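PDB 3B77: uncharacterized protein from Exiguobacterium sibiricum, which is of unknown function but carries a bacterial pleckstrin homology domain joined to a helical region that probably supports oligomerisation. Local coordinates for residues Y71-V76 with F92-K97; Y41-L46 with Y66-Y71; L118-E123 with G184-K189. One frame throughout, in Å; residues are numbered along the deposited sequence.

Contact 1: residues Y71-V76 with F92-K97; sequences YPIRHV and FEIGGK
R74 and E93 form the hydrogen-bonded pair at the end of an antiparallel beta hairpin, each taking the other's N-H: R74 N reaches E93 O at 2.9 Å, and E93 N reaches R74 O. A third backbone bond, G95 N to P72 O at 3.0 Å, extends the pairing past the strand ends. From CB, which rests 3.7 Å from R74 O, the E93 chain runs extended, and OE1 ends 3.5 Å from CD2 of the H75 ring, whose plane lies 55° from the carboxylate. H75 gets there because its backbone has a positive phi of 55°, which breaks the alternation of the strand and turns its side chain toward the partner. A glutamate suits this partly exposed face: its methylene chain runs along the sheet and carries the carboxylate out to the rim, beside H75. On the same face the extended R74 chain carries its guanidinium back beside P72, whose CB stands 3.4 Å above the guanidinium plane, toward its rim. I94 opens a type II' turn that runs to K97. G95 sits at its first central position with positive phi, and a CB there would collide with Y71 CD1; G95 CA already lies at the edge of that ring, 3.9 Å from CD1. The branched I73 and I94 occupy the other face, their side chains buried. I73 packs on L118 and V76 on Y115 and L119, all of helix 108-146, while F92 and I94 meet L48 of strand 47-52.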
loop_
_atom_site.group_PDB
_atom_site.type_symbol
_atom_site.label_atom_id
_atom_site.label_comp_id
_atom_site.label_asym_id
_atom_site.label_seq_id
_atom_site.Cartn_x
_atom_site.Cartn_y
_atom_site.Cartn_z
ATOM N N TYR A 71 8.484 6.399 -44.441
ATOM C CA TYR A 71 7.132 6.483 -44.998
ATOM C C TYR A 71 6.731 5.112 -45.507
ATOM O O TYR A 71 7.041 4.752 -46.627
ATOM C CB TYR A 71 7.079 7.500 -46.130
ATOM C CG TYR A 71 7.452 8.883 -45.712
ATOM C CD1 TYR A 71 6.518 9.724 -45.171
ATOM C CD2 TYR A 71 8.734 9.339 -45.847
ATOM C CE1 TYR A 71 6.843 10.984 -44.772
ATOM C CE2 TYR A 71 9.076 10.596 -45.455
ATOM C CZ TYR A 71 8.130 11.416 -44.905
ATOM O OH TYR A 71 8.458 12.704 -44.491
ATOM N N PRO A 72 6.066 4.327 -44.670
ATOM C CA PRO A 72 5.588 3.006 -45.093
ATOM C C PRO A 72 4.504 2.964 -46.185
ATOM O O PRO A 72 3.604 3.827 -46.238
ATOM C CB PRO A 72 5.018 2.417 -43.801
ATOM C CG PRO A 72 5.627 3.237 -42.701
ATOM C CD PRO A 72 5.752 4.589 -43.259
ATOM N N ILE A 73 4.604 1.921 -47.011
ATOM C CA ILE A 73 3.667 1.655 -48.101
ATOM C C ILE A 73 2.575 0.763 -47.593
ATOM O O ILE A 73 2.847 -0.201 -46.892
ATOM C CB ILE A 73 4.377 1.007 -49.320
ATOM C CG1 ILE A 73 5.413 1.995 -49.882
ATOM C CG2 ILE A 73 3.392 0.631 -50.387
ATOM C CD1 ILE A 73 6.239 1.454 -50.965
ATOM N N ARG A 74 1.335 1.141 -47.892
ATOM C CA ARG A 74 0.164 0.442 -47.408
ATOM C C ARG A 74 -0.957 0.577 -48.426
ATOM O O ARG A 74 -0.964 1.495 -49.243
ATOM C CB ARG A 74 -0.325 1.062 -46.105
ATOM C CG ARG A 74 0.621 1.005 -44.958
ATOM C CD ARG A 74 0.001 1.690 -43.734
ATOM N NE ARG A 74 0.925 1.701 -42.585
ATOM C CZ ARG A 74 1.740 2.704 -42.225
ATOM N NH1 ARG A 74 1.790 3.863 -42.902
ATOM N NH2 ARG A 74 2.538 2.536 -41.170
ATOM N N HIS A 75 -1.908 -0.348 -48.346
ATOM C CA HIS A 75 -3.102 -0.330 -49.161
ATOM C C HIS A 75 -2.822 -0.263 -50.643
ATOM O O HIS A 75 -3.408 0.557 -51.355
ATOM C CB HIS A 75 -4.014 0.812 -48.717
ATOM C CG HIS A 75 -4.302 0.792 -47.256
ATOM N ND1 HIS A 75 -5.068 -0.190 -46.672
ATOM C CD2 HIS A 75 -3.917 1.616 -46.255
ATOM C CE1 HIS A 75 -5.148 0.030 -45.371
ATOM N NE2 HIS A 75 -4.454 1.121 -45.091
ATOM N N VAL A 76 -1.944 -1.158 -51.095
ATOM C CA VAL A 76 -1.590 -1.246 -52.496
ATOM C C VAL A 76 -2.753 -1.850 -53.288
ATOM O O VAL A 76 -3.175 -2.976 -53.017
ATOM C CB VAL A 76 -0.311 -2.064 -52.694
ATOM C CG1 VAL A 76 0.036 -2.183 -54.184
ATOM C CG2 VAL A 76 0.835 -1.415 -51.919
ATOM N N PHE A 92 -1.802 3.444 -53.841
ATOM C CA PHE A 92 -1.146 3.110 -52.581
ATOM C C PHE A 92 -1.095 4.341 -51.703
ATOM O O PHE A 92 -1.449 5.443 -52.122
ATOM C CB PHE A 92 0.266 2.552 -52.779
ATOM C CG PHE A 92 1.167 3.457 -53.544
ATOM C CD1 PHE A 92 1.214 3.401 -54.931
ATOM C CD2 PHE A 92 1.980 4.367 -52.881
ATOM C CE1 PHE A 92 2.041 4.239 -55.623
ATOM C CE2 PHE A 92 2.816 5.202 -53.558
ATOM C CZ PHE A 92 2.850 5.154 -54.924
ATOM N N GLU A 93 -0.683 4.115 -50.467
ATOM C CA GLU A 93 -0.492 5.162 -49.501
ATOM C C GLU A 93 0.923 5.034 -48.990
ATOM O O GLU A 93 1.365 3.949 -48.609
ATOM C CB GLU A 93 -1.497 5.027 -48.360
ATOM C CG GLU A 93 -2.963 5.174 -48.825
ATOM C CD GLU A 93 -3.981 5.118 -47.699
ATOM O OE1 GLU A 93 -3.582 5.105 -46.503
ATOM O OE2 GLU A 93 -5.192 5.092 -48.042
ATOM N N ILE A 94 1.638 6.148 -49.010
ATOM C CA ILE A 94 3.037 6.191 -48.582
ATOM C C ILE A 94 3.116 7.233 -47.467
ATOM O O ILE A 94 2.767 8.403 -47.660
ATOM C CB ILE A 94 3.971 6.451 -49.773
ATOM C CG1 ILE A 94 5.412 6.426 -49.311
ATOM C CG2 ILE A 94 3.621 7.757 -50.493
ATOM C CD1 ILE A 94 6.367 6.289 -50.456
ATOM N N GLY A 95 3.557 6.794 -46.287
ATOM C CA GLY A 95 3.312 7.576 -45.076
ATOM C C GLY A 95 1.803 7.459 -45.009
ATOM O O GLY A 95 1.281 6.341 -45.082
ATOM N N GLY A 96 1.087 8.575 -44.940
ATOM C CA GLY A 96 -0.373 8.534 -44.993
ATOM C C GLY A 96 -0.928 9.122 -46.265
ATOM O O GLY A 96 -2.149 9.202 -46.430
ATOM N N LYS A 97 -0.036 9.545 -47.161
ATOM C CA LYS A 97 -0.433 10.226 -48.394
ATOM C C LYS A 97 -0.949 9.246 -49.473
ATOM O O LYS A 97 -0.310 8.230 -49.759
ATOM C CB LYS A 97 0.741 11.058 -48.936
ATOM C CG LYS A 97 0.364 12.091 -50.034
ATOM C CD LYS A 97 1.567 12.962 -50.401
ATOM C CE LYS A 97 1.306 13.903 -51.558
ATOM N NZ LYS A 97 2.584 14.593 -51.926
HETATM O O HOH W 1 -0.211 4.482 -45.592
#

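Contact 2: residues Y41-L46 with Y66-Y71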
loop_
_atom_site.group_PDB
_atom_site.type_symbol
_atom_site.label_atom_id
_atom_site.label_comp_id
_atom_site.label_asym_id
_atom_site.label_seq_id
_atom_site.Cartn_x
_atom_site.Cartn_y
_atom_site.Cartn_z
ATOM N N TYR A 41 6.952 10.124 -61.420
ATOM C CA TYR A 41 6.950 9.233 -60.261
ATOM C C TYR A 41 8.134 8.283 -60.356
ATOM O O TYR A 41 8.139 7.370 -61.158
ATOM C CB TYR A 41 5.651 8.436 -60.216
ATOM C CG TYR A 41 4.415 9.282 -60.176
ATOM C CD1 TYR A 41 3.902 9.738 -58.987
ATOM C CD2 TYR A 41 3.746 9.611 -61.339
ATOM C CE1 TYR A 41 2.762 10.499 -58.949
ATOM C CE2 TYR A 41 2.599 10.379 -61.322
ATOM C CZ TYR A 41 2.110 10.816 -60.125
ATOM O OH TYR A 41 0.978 11.581 -60.080
ATOM N N CYS A 42 9.122 8.475 -59.502
ATOM C CA CYS A 42 10.374 7.740 -59.589
ATOM C C CYS A 42 10.508 6.824 -58.401
ATOM O O CYS A 42 10.570 7.295 -57.284
ATOM C CB CYS A 42 11.502 8.763 -59.597
ATOM S SG CYS A 42 13.140 8.149 -59.788
ATOM N N PHE A 43 10.502 5.516 -58.650
ATOM C CA PHE A 43 10.610 4.506 -57.600
ATOM C C PHE A 43 12.031 3.967 -57.559
ATOM O O PHE A 43 12.464 3.303 -58.482
ATOM C CB PHE A 43 9.644 3.356 -57.847
ATOM C CG PHE A 43 8.193 3.755 -57.805
ATOM C CD1 PHE A 43 7.573 4.274 -58.932
ATOM C CD2 PHE A 43 7.460 3.608 -56.648
ATOM C CE1 PHE A 43 6.227 4.630 -58.901
ATOM C CE2 PHE A 43 6.144 3.944 -56.598
ATOM C CZ PHE A 43 5.509 4.464 -57.726
ATOM N N THR A 44 12.737 4.257 -56.468
ATOM C CA THR A 44 14.119 3.812 -56.280
ATOM C C THR A 44 14.157 2.763 -55.175
ATOM O O THR A 44 13.110 2.449 -54.565
ATOM C CB THR A 44 15.071 4.978 -55.863
ATOM O OG1 THR A 44 14.951 5.226 -54.460
ATOM C CG2 THR A 44 14.779 6.259 -56.640
ATOM N N ASN A 45 15.362 2.228 -54.931
ATOM C CA ASN A 45 15.572 1.268 -53.859
ATOM C C ASN A 45 15.365 1.867 -52.480
ATOM O O ASN A 45 15.038 1.154 -51.547
ATOM C CB ASN A 45 16.963 0.634 -53.933
ATOM C CG ASN A 45 18.062 1.645 -53.956
ATOM O OD1 ASN A 45 17.945 2.680 -54.595
ATOM N ND2 ASN A 45 19.135 1.360 -53.268
ATOM N N LEU A 46 15.519 3.179 -52.357
ATOM C CA LEU A 46 15.391 3.847 -51.079
ATOM C C LEU A 46 14.113 4.640 -50.879
ATOM O O LEU A 46 13.700 4.826 -49.728
ATOM C CB LEU A 46 16.561 4.802 -50.874
ATOM C CG LEU A 46 17.967 4.247 -51.054
ATOM C CD1 LEU A 46 18.957 5.421 -51.105
ATOM C CD2 LEU A 46 18.387 3.178 -49.994
ATOM N N TYR A 66 10.070 10.449 -50.316
ATOM C CA TYR A 66 9.507 9.635 -49.258
ATOM C C TYR A 66 10.338 8.376 -49.151
ATOM O O TYR A 66 10.067 7.406 -49.841
ATOM C CB TYR A 66 8.043 9.296 -49.546
ATOM C CG TYR A 66 7.139 10.504 -49.717
ATOM C CD1 TYR A 66 6.860 11.342 -48.647
ATOM C CD2 TYR A 66 6.560 10.793 -50.942
ATOM C CE1 TYR A 66 6.030 12.466 -48.787
ATOM C CE2 TYR A 66 5.726 11.901 -51.101
ATOM C CZ TYR A 66 5.460 12.746 -50.017
ATOM O OH TYR A 66 4.631 13.859 -50.160
ATOM N N PRO A 67 11.378 8.399 -48.307
ATOM C CA PRO A 67 12.147 7.180 -48.062
ATOM C C PRO A 67 11.255 6.138 -47.419
ATOM O O PRO A 67 10.510 6.460 -46.496
ATOM C CB PRO A 67 13.239 7.641 -47.080
ATOM C CG PRO A 67 13.332 9.121 -47.285
ATOM C CD PRO A 67 11.913 9.536 -47.531
ATOM N N TYR A 68 11.309 4.914 -47.921
ATOM C CA TYR A 68 10.404 3.856 -47.446
ATOM C C TYR A 68 10.510 3.681 -45.936
ATOM O O TYR A 68 9.476 3.494 -45.251
ATOM C CB TYR A 68 10.703 2.515 -48.144
ATOM C CG TYR A 68 10.703 2.608 -49.655
ATOM C CD1 TYR A 68 9.648 3.213 -50.336
ATOM C CD2 TYR A 68 11.745 2.086 -50.394
ATOM C CE1 TYR A 68 9.647 3.302 -51.729
ATOM C CE2 TYR A 68 11.752 2.154 -51.762
ATOM C CZ TYR A 68 10.710 2.766 -52.440
ATOM O OH TYR A 68 10.747 2.847 -53.815
ATOM N N ALA A 69 11.761 3.760 -45.448
ATOM C CA ALA A 69 12.094 3.620 -44.015
ATOM C C ALA A 69 11.318 4.551 -43.102
ATOM O O ALA A 69 11.069 4.189 -41.984
ATOM C CB ALA A 69 13.584 3.799 -43.785
ATOM N N HIS A 70 10.957 5.737 -43.563
ATOM C CA HIS A 70 10.207 6.695 -42.750
ATOM C C HIS A 70 8.780 6.861 -43.225
ATOM O O HIS A 70 7.961 7.447 -42.518
ATOM C CB HIS A 70 10.897 8.064 -42.765
ATOM C CG HIS A 70 12.323 8.009 -42.326
ATOM N ND1 HIS A 70 12.695 7.553 -41.076
ATOM C CD2 HIS A 70 13.472 8.318 -42.975
ATOM C CE1 HIS A 70 14.015 7.577 -40.977
ATOM N NE2 HIS A 70 14.511 8.036 -42.113
ATOM N N TYR A 71 8.484 6.399 -44.441
ATOM C CA TYR A 71 7.132 6.483 -44.998
ATOM C C TYR A 71 6.731 5.112 -45.507
ATOM O O TYR A 71 7.041 4.752 -46.627
ATOM C CB TYR A 71 7.079 7.500 -46.130
ATOM C CG TYR A 71 7.452 8.883 -45.712
ATOM C CD1 TYR A 71 6.518 9.724 -45.171
ATOM C CD2 TYR A 71 8.734 9.339 -45.847
ATOM C CE1 TYR A 71 6.843 10.984 -44.772
ATOM C CE2 TYR A 71 9.076 10.596 -45.455
ATOM C CZ TYR A 71 8.130 11.416 -44.905
ATOM O OH TYR A 71 8.458 12.704 -44.491
HETATM O O HOH W 2 14.335 4.018 -47.230
#
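Y68 reaches across to the end of strand 39-44 with both its backbone and its ring. Its hydroxyl gives a short bond, OH to T44 O at 2.5 Å, lying in the plane of that carbonyl. At the ring edge N45 O approaches CE2 at 3.4 Å, also in plane, while L46 O stands over one face, 3.4 Å from CD2. The same L46 O accepts from Y68 N at 3.0 Å with a nearly straight N-H (159°). One torsion explains this double use: with CG beside the backbone N (chi1 -53°), ring and amide face the same oxygen. P67 CA adds a C-H contact to L46 O at 3.3 Å. A water donates to L46 O at 2.7 Å and accepts from A69 N.

In the second shell, T44 OG1 takes L46 N at 3.0 Å, an ST turn that fixes the bend bringing three successive carbonyls to Y68; OG1 also bonds E28. N45 holds K29 N through OD1. On the other side, P67 O accepts from both H70 N and Y71 N, so a tight turn follows the proline and sets the direction of Y68.

Tyrosine suits this buried place because its flat ring fits against the three carbonyls while the phenol serves polar atoms at its far end; a phenylalanine here would probably leave T44 O and the hydroxyl of Y187, another partner of the phenol, without that mate.

Around the contact, H70 meets Y126 of the second subunit edge-to-face, while F43 packs on F32 of strand 30-35 and Y66 on Y99 of strand 97-104 and I94 of strand 87-94.

Contact 3: residues L118-E123 with G184-K189; sequences LLAIAE and GSFYEK
F186 and Y187 both carry CG beside the backbone N, opposite the carbonyl carbon (chi1 -69° in each), and this sends two neighbouring aromatic rings to I121 and its helix neighbours. The motif is a packed pair of roughly antiparallel helices: the segments run at 148° to each other with axes 9.5 Å apart at closest approach. Helix 108-146 begins within the bacterial PH domain, consistent with the C-terminal helix that closes this fold, and helix 184-191 at the end of the chain folds back upon it.

The nearest backbones are those of I121 and F186. Between them the contact is aliphatic, I121 CG1 lying 4.0 Å from F186 CB, and the two side chains cross obliquely. The F186 ring, a broad apolar surface at a partly exposed place, reaches onward to A120, whose CB meets it at the edge, in the ring plane, 3.8 Å from CD2. Alanine suits this point because a single methyl directed at the other helix lets the phenyl come close to the backbone; CE2 stands 3.9 Å from A120 O. No hydrogen bond joins the segments, so what passes directly between them is apolar packing.

I121 also serves the second ring. Its extended outer torsion (chi2 172°) carries CD1 to Y187 CZ at 3.7 Å, where the two side chains meet at about a right angle. L118 CB points away from the other helix, but CD2 touches both I73 and Y187, while CD1 meets F92. The buried Y187 needs a phenol to reach its polar partner, Y68, and two methyls border the same oxygen: L118 CD2 lies 3.5 Å and I121 CD1 3.6 Å from Y187 OH.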
loop_
_atom_site.group_PDB
_atom_site.type_symbol
_atom_site.label_atom_id
_atom_site.label_comp_id
_atom_site.label_asym_id
_atom_site.label_seq_id
_atom_site.Cartn_x
_atom_site.Cartn_y
_atom_site.Cartn_z
ATOM N N LEU A 118 5.365 -3.286 -54.915
ATOM C CA LEU A 118 4.827 -2.463 -53.827
ATOM C C LEU A 118 4.087 -3.299 -52.773
ATOM O O LEU A 118 4.234 -3.084 -51.556
ATOM C CB LEU A 118 3.909 -1.385 -54.401
ATOM C CG LEU A 118 4.623 -0.301 -55.214
ATOM C CD1 LEU A 118 3.622 0.756 -55.716
ATOM C CD2 LEU A 118 5.745 0.330 -54.354
ATOM N N LEU A 119 3.322 -4.275 -53.245
ATOM C CA LEU A 119 2.578 -5.217 -52.397
ATOM C C LEU A 119 3.561 -5.992 -51.477
ATOM O O LEU A 119 3.330 -6.173 -50.288
ATOM C CB LEU A 119 1.821 -6.164 -53.333
ATOM C CG LEU A 119 0.429 -6.750 -53.140
ATOM C CD1 LEU A 119 -0.636 -5.723 -52.769
ATOM C CD2 LEU A 119 0.055 -7.434 -54.481
ATOM N N ALA A 120 4.678 -6.414 -52.046
ATOM C CA ALA A 120 5.707 -7.135 -51.329
ATOM C C ALA A 120 6.404 -6.226 -50.317
ATOM O O ALA A 120 6.686 -6.639 -49.191
ATOM C CB ALA A 120 6.705 -7.695 -52.323
ATOM N N ILE A 121 6.665 -4.982 -50.710
ATOM C CA ILE A 121 7.282 -3.998 -49.792
ATOM C C ILE A 121 6.349 -3.733 -48.608
ATOM O O ILE A 121 6.772 -3.809 -47.468
ATOM C CB ILE A 121 7.619 -2.653 -50.520
ATOM C CG1 ILE A 121 8.681 -2.875 -51.605
ATOM C CG2 ILE A 121 8.120 -1.586 -49.524
ATOM C CD1 ILE A 121 8.904 -1.649 -52.479
ATOM N N ALA A 122 5.080 -3.419 -48.887
ATOM C CA ALA A 122 4.103 -3.171 -47.819
ATOM C C ALA A 122 4.102 -4.319 -46.813
ATOM O O ALA A 122 4.043 -4.102 -45.603
ATOM C CB ALA A 122 2.698 -2.988 -48.401
ATOM N N GLU A 123 4.151 -5.546 -47.310
ATOM C CA GLU A 123 4.093 -6.683 -46.416
ATOM C C GLU A 123 5.335 -6.786 -45.524
ATOM O O GLU A 123 5.233 -7.015 -44.325
ATOM C CB GLU A 123 3.846 -8.000 -47.173
ATOM C CG GLU A 123 3.913 -9.212 -46.232
ATOM C CD GLU A 123 3.228 -10.469 -46.746
ATOM O OE1 GLU A 123 2.497 -10.402 -47.772
ATOM O OE2 GLU A 123 3.417 -11.533 -46.093
ATOM N N GLY A 184 15.621 -2.633 -52.844
ATOM C CA GLY A 184 15.997 -2.857 -54.228
ATOM C C GLY A 184 15.678 -4.273 -54.687
ATOM O O GLY A 184 15.134 -4.475 -55.772
ATOM N N SER A 185 15.978 -5.249 -53.841
ATOM C CA SER A 185 15.800 -6.651 -54.182
ATOM C C SER A 185 14.346 -6.962 -54.456
ATOM O O SER A 185 14.032 -7.877 -55.212
ATOM C CB SER A 185 16.342 -7.554 -53.081
ATOM O OG SER A 185 15.806 -7.210 -51.820
ATOM N N PHE A 186 13.451 -6.184 -53.871
ATOM C CA PHE A 186 12.036 -6.362 -54.139
ATOM C C PHE A 186 11.634 -5.910 -55.554
ATOM O O PHE A 186 10.798 -6.538 -56.180
ATOM C CB PHE A 186 11.193 -5.649 -53.084
ATOM C CG PHE A 186 11.280 -6.277 -51.742
ATOM C CD1 PHE A 186 12.381 -6.088 -50.949
ATOM C CD2 PHE A 186 10.273 -7.081 -51.280
ATOM C CE1 PHE A 186 12.458 -6.685 -49.718
ATOM C CE2 PHE A 186 10.361 -7.672 -50.048
ATOM C CZ PHE A 186 11.447 -7.478 -49.277
ATOM N N TYR A 187 12.202 -4.815 -56.039
ATOM C CA TYR A 187 11.966 -4.394 -57.415
ATOM C C TYR A 187 12.726 -5.312 -58.363
ATOM O O TYR A 187 12.243 -5.666 -59.424
ATOM C CB TYR A 187 12.419 -2.965 -57.632
ATOM C CG TYR A 187 11.579 -1.936 -56.933
ATOM C CD1 TYR A 187 10.301 -1.656 -57.382
ATOM C CD2 TYR A 187 12.057 -1.231 -55.848
ATOM C CE1 TYR A 187 9.507 -0.726 -56.762
ATOM C CE2 TYR A 187 11.267 -0.274 -55.220
ATOM C CZ TYR A 187 9.983 -0.027 -55.678
ATOM O OH TYR A 187 9.142 0.907 -55.062
ATOM N N GLU A 188 13.929 -5.699 -57.971
ATOM C CA GLU A 188 14.757 -6.604 -58.763
ATOM C C GLU A 188 14.017 -7.903 -59.028
ATOM O O GLU A 188 14.068 -8.421 -60.126
ATOM C CB GLU A 188 16.065 -6.888 -58.015
ATOM C CG GLU A 188 17.314 -6.965 -58.885
ATOM C CD GLU A 188 18.566 -6.401 -58.168
ATOM O OE1 GLU A 188 18.611 -6.356 -56.904
ATOM O OE2 GLU A 188 19.498 -5.976 -58.884
ATOM N N LYS A 189 13.317 -8.410 -58.020
ATOM C CA LYS A 189 12.618 -9.693 -58.107
ATOM C C LYS A 189 11.435 -9.693 -59.069
ATOM O O LYS A 189 11.210 -10.679 -59.772
ATOM C CB LYS A 189 12.135 -10.083 -56.717
ATOM C CG LYS A 189 11.471 -11.454 -56.565
ATOM C CD LYS A 189 10.936 -11.551 -55.157
ATOM C CE LYS A 189 10.577 -12.929 -54.732
ATOM N NZ LYS A 189 11.680 -13.589 -53.988
#

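In the fold
From the N terminus, contact 2 comes first, closing the 19 residues, about half of them strand, between segments 41-46 and 66-71 in the region of the five-stranded sheet. Contact 1 follows at once, sharing Y71, and closes the hairpin 73-79/87-94 of the three-stranded sheet. Contact 3 opens later and closes a largely helical excursion of 60 residues. The three stand in series, with no nesting or crossing along the chain, but they meet in space. K97 bonds Y66 and F92 packs on F43 between the two sheets; I73 and F92 press on L118 of the long helix; N45 touches G184, bringing the C-terminal helix to the PH domain.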